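Local coordinates for leucyl aminopeptidase (Trypanosoma brucei brucei, PDB 5NTD), which probably cleaves amino-terminal residues, leucine above all, from peptides as a manganese-bound M17 aminopeptidase, and binds the inhibitor bestatin, at residues 442-453 with 469-478. Numbering follows the deposited sequence.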
# COMPACT_ATOMS: atom_id res chain seq x y z
N VAL G 442 6.68 15.50 26.50
CA VAL G 442 5.66 15.68 25.48
C VAL G 442 4.49 16.45 26.07
O VAL G 442 4.32 16.50 27.27
CB VAL G 442 5.18 14.39 24.83
CG1 VAL G 442 6.33 13.70 24.11
CG2 VAL G 442 4.56 13.45 25.85
N LEU G 443 3.69 17.03 25.18
CA LEU G 443 2.57 17.90 25.57
C LEU G 443 1.67 17.24 26.62
O LEU G 443 1.19 16.16 26.41
CB LEU G 443 1.72 18.28 24.37
CG LEU G 443 0.47 19.11 24.64
CD1 LEU G 443 0.83 20.50 25.09
CD2 LEU G 443 -0.39 19.17 23.38
N TYR G 444 1.48 17.93 27.73
CA TYR G 444 0.44 17.63 28.71
C TYR G 444 -0.68 18.63 28.57
O TYR G 444 -0.57 19.79 28.92
CB TYR G 444 0.99 17.65 30.15
CG TYR G 444 -0.04 17.24 31.18
CD1 TYR G 444 -0.31 15.90 31.43
CD2 TYR G 444 -0.75 18.20 31.92
CE1 TYR G 444 -1.24 15.51 32.35
CE2 TYR G 444 -1.71 17.81 32.86
CZ TYR G 444 -1.94 16.47 33.06
OH TYR G 444 -2.87 16.05 33.96
N CYS G 445 -1.79 18.14 28.07
CA CYS G 445 -2.99 18.96 27.82
C CYS G 445 -4.26 18.10 27.73
O CYS G 445 -4.86 17.97 26.67
CB CYS G 445 -2.81 19.79 26.56
SG CYS G 445 -3.98 21.16 26.50
N PRO G 446 -4.64 17.46 28.85
CA PRO G 446 -5.78 16.55 28.91
C PRO G 446 -7.06 17.08 28.27
O PRO G 446 -7.81 16.33 27.70
CB PRO G 446 -6.03 16.36 30.42
CG PRO G 446 -4.81 16.79 31.09
CD PRO G 446 -4.10 17.75 30.18
N GLU G 447 -7.32 18.36 28.42
CA GLU G 447 -8.54 18.95 27.83
C GLU G 447 -8.58 18.80 26.31
O GLU G 447 -9.63 18.74 25.72
CB GLU G 447 -8.74 20.42 28.23
CG GLU G 447 -7.63 21.39 27.80
CD GLU G 447 -6.54 21.58 28.84
OE1 GLU G 447 -6.22 20.62 29.58
OE2 GLU G 447 -5.95 22.70 28.87
N TYR G 448 -7.42 18.72 25.68
CA TYR G 448 -7.33 18.45 24.22
C TYR G 448 -7.19 16.97 23.84
O TYR G 448 -7.52 16.60 22.73
CB TYR G 448 -6.19 19.25 23.57
CG TYR G 448 -6.34 20.74 23.62
CD1 TYR G 448 -7.58 21.37 23.91
CD2 TYR G 448 -5.25 21.56 23.32
CE1 TYR G 448 -7.70 22.75 23.94
CE2 TYR G 448 -5.38 22.94 23.33
CZ TYR G 448 -6.60 23.54 23.66
OH TYR G 448 -6.72 24.90 23.67
N HIS G 449 -6.72 16.15 24.75
CA HIS G 449 -6.59 14.69 24.51
C HIS G 449 -7.92 13.96 24.67
O HIS G 449 -8.25 13.05 23.94
CB HIS G 449 -5.59 14.03 25.43
CG HIS G 449 -4.32 14.77 25.56
ND1 HIS G 449 -3.76 15.47 24.51
CD2 HIS G 449 -3.49 14.97 26.62
CE1 HIS G 449 -2.64 16.06 24.91
NE2 HIS G 449 -2.47 15.79 26.19
N GLU G 450 -8.64 14.37 25.69
CA GLU G 450 -9.90 13.71 26.09
C GLU G 450 -10.92 13.49 24.95
O GLU G 450 -11.44 12.40 24.82
CB GLU G 450 -10.54 14.51 27.22
CG GLU G 450 -11.82 13.94 27.77
CD GLU G 450 -12.44 14.86 28.80
OE1 GLU G 450 -11.83 15.93 29.16
OE2 GLU G 450 -13.58 14.52 29.23
N PRO G 451 -11.20 14.51 24.14
CA PRO G 451 -12.19 14.33 23.05
C PRO G 451 -11.82 13.29 22.01
O PRO G 451 -12.69 12.76 21.32
CB PRO G 451 -12.26 15.71 22.39
CG PRO G 451 -11.60 16.65 23.34
CD PRO G 451 -10.61 15.85 24.11
N GLU G 452 -10.54 12.97 21.91
CA GLU G 452 -10.08 11.97 20.94
C GLU G 452 -10.56 10.55 21.23
O GLU G 452 -10.55 9.69 20.35
CB GLU G 452 -8.56 11.96 20.83
CG GLU G 452 -8.00 13.23 20.21
CD GLU G 452 -8.39 13.42 18.75
OE1 GLU G 452 -8.86 12.46 18.12
OE2 GLU G 452 -8.21 14.54 18.24
N PHE G 453 -11.00 10.32 22.45
CA PHE G 453 -11.38 8.98 22.88
C PHE G 453 -12.90 8.78 23.04
O PHE G 453 -13.31 7.83 23.70
CB PHE G 453 -10.62 8.61 24.17
CG PHE G 453 -9.15 8.46 23.97
CD1 PHE G 453 -8.62 7.30 23.43
CD2 PHE G 453 -8.28 9.49 24.29
CE1 PHE G 453 -7.25 7.17 23.23
CE2 PHE G 453 -6.92 9.36 24.10
CZ PHE G 453 -6.40 8.20 23.57
N ASN G 469 -2.77 14.18 16.42
CA ASN G 469 -3.10 15.14 17.48
C ASN G 469 -2.43 14.81 18.83
O ASN G 469 -3.11 14.50 19.82
CB ASN G 469 -4.61 15.24 17.66
CG ASN G 469 -5.01 16.45 18.48
OD1 ASN G 469 -4.26 17.40 18.65
ND2 ASN G 469 -6.22 16.39 19.03
N ALA G 470 -1.10 14.83 18.81
CA ALA G 470 -0.24 14.56 19.99
C ALA G 470 -0.42 13.09 20.45
O ALA G 470 -1.00 12.80 21.49
CB ALA G 470 -0.53 15.51 21.12
N GLY G 471 0.11 12.19 19.65
CA GLY G 471 -0.07 10.75 19.86
C GLY G 471 0.61 10.18 21.10
O GLY G 471 0.11 9.27 21.72
N VAL G 472 1.77 10.69 21.43
CA VAL G 472 2.49 10.22 22.62
C VAL G 472 1.64 10.62 23.83
O VAL G 472 1.44 9.85 24.75
CB VAL G 472 3.88 10.81 22.77
CG1 VAL G 472 4.61 10.13 23.93
CG2 VAL G 472 4.71 10.66 21.51
N SER G 473 1.15 11.85 23.78
CA SER G 473 0.40 12.45 24.86
C SER G 473 -0.93 11.74 25.08
O SER G 473 -1.31 11.40 26.21
CB SER G 473 0.17 13.92 24.60
OG SER G 473 1.40 14.61 24.35
N CYS G 474 -1.64 11.52 24.00
CA CYS G 474 -2.97 10.87 24.06
C CYS G 474 -2.89 9.46 24.64
O CYS G 474 -3.75 9.06 25.41
CB CYS G 474 -3.64 10.84 22.68
SG CYS G 474 -4.31 12.44 22.19
N ALA G 475 -1.86 8.71 24.29
CA ALA G 475 -1.68 7.37 24.89
C ALA G 475 -1.49 7.47 26.41
O ALA G 475 -2.02 6.69 27.19
CB ALA G 475 -0.52 6.64 24.26
N GLY G 476 -0.74 8.48 26.82
CA GLY G 476 -0.54 8.77 28.24
C GLY G 476 -1.85 9.14 28.90
O GLY G 476 -2.22 8.61 29.95
N TYR G 477 -2.59 10.00 28.24
CA TYR G 477 -3.90 10.44 28.76
C TYR G 477 -4.78 9.24 29.06
O TYR G 477 -5.42 9.16 30.09
CB TYR G 477 -4.61 11.41 27.80
CG TYR G 477 -6.06 11.59 28.20
CD1 TYR G 477 -6.41 12.45 29.25
CD2 TYR G 477 -7.07 10.84 27.61
CE1 TYR G 477 -7.72 12.59 29.66
CE2 TYR G 477 -8.39 10.98 28.01
CZ TYR G 477 -8.70 11.85 29.04
OH TYR G 477 -10.00 11.96 29.46
N PHE G 478 -4.83 8.31 28.11
CA PHE G 478 -5.67 7.11 28.25
C PHE G 478 -5.39 6.43 29.60
O PHE G 478 -6.29 6.06 30.34
CB PHE G 478 -5.43 6.11 27.12
CG PHE G 478 -6.21 4.84 27.28
CD1 PHE G 478 -5.76 3.82 28.10
CD2 PHE G 478 -7.44 4.68 26.64
CE1 PHE G 478 -6.49 2.66 28.26
CE2 PHE G 478 -8.18 3.51 26.81
CZ PHE G 478 -7.71 2.50 27.61
O HOH W 1 -4.39 16.02 21.90
O HOH W 2 -8.23 18.01 20.58
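The ring of Y477 lies over the backbone where H449 joins E450, with E450 N 4.1 Å above the ring plane, over its centre. F453 CD2 meets the edge of the Y477 ring, 3.8 Å from Y477 CD2. These rings are near parallel, with planes at 26°, but slid apart. The H449 imidazole has S473 O and C474 N over one face. On the opposite face, C445 O stands 3.2 Å above the ring plane, over its centre. Water 1 lies in the ring plane at ND1 and also bonds to N469 O. NE2 accepts from C445 N, which lies far out of the ring plane. With CG anti to the backbone N (chi1 167°), the Y477 ring reaches the H449-E450 backbone, while Y477 CB packs on H449 CB. F453, Y477 and F478 form an aromatic cluster; F453 and F478 meet obliquely.

S473 OG donates to L443 O over 2.6 Å, on a lone pair in the carbonyl plane. N469 ND2 donates to E452 OE2 over 2.8 Å, on its anti side. The same oxygen forms a salt bridge with R466.

The contact packs short helix 446-449 against helix 471-480 in the catalytic domain. Y418 of strand 415-419 touches V442, P446, S473 and Y477. Helix 404-410 meets V472, whose side chain is about 8 Å from the bound bestatin. R375 of helix 374-387 meets F453 and F478. A second subunit packs on L443 and Y448.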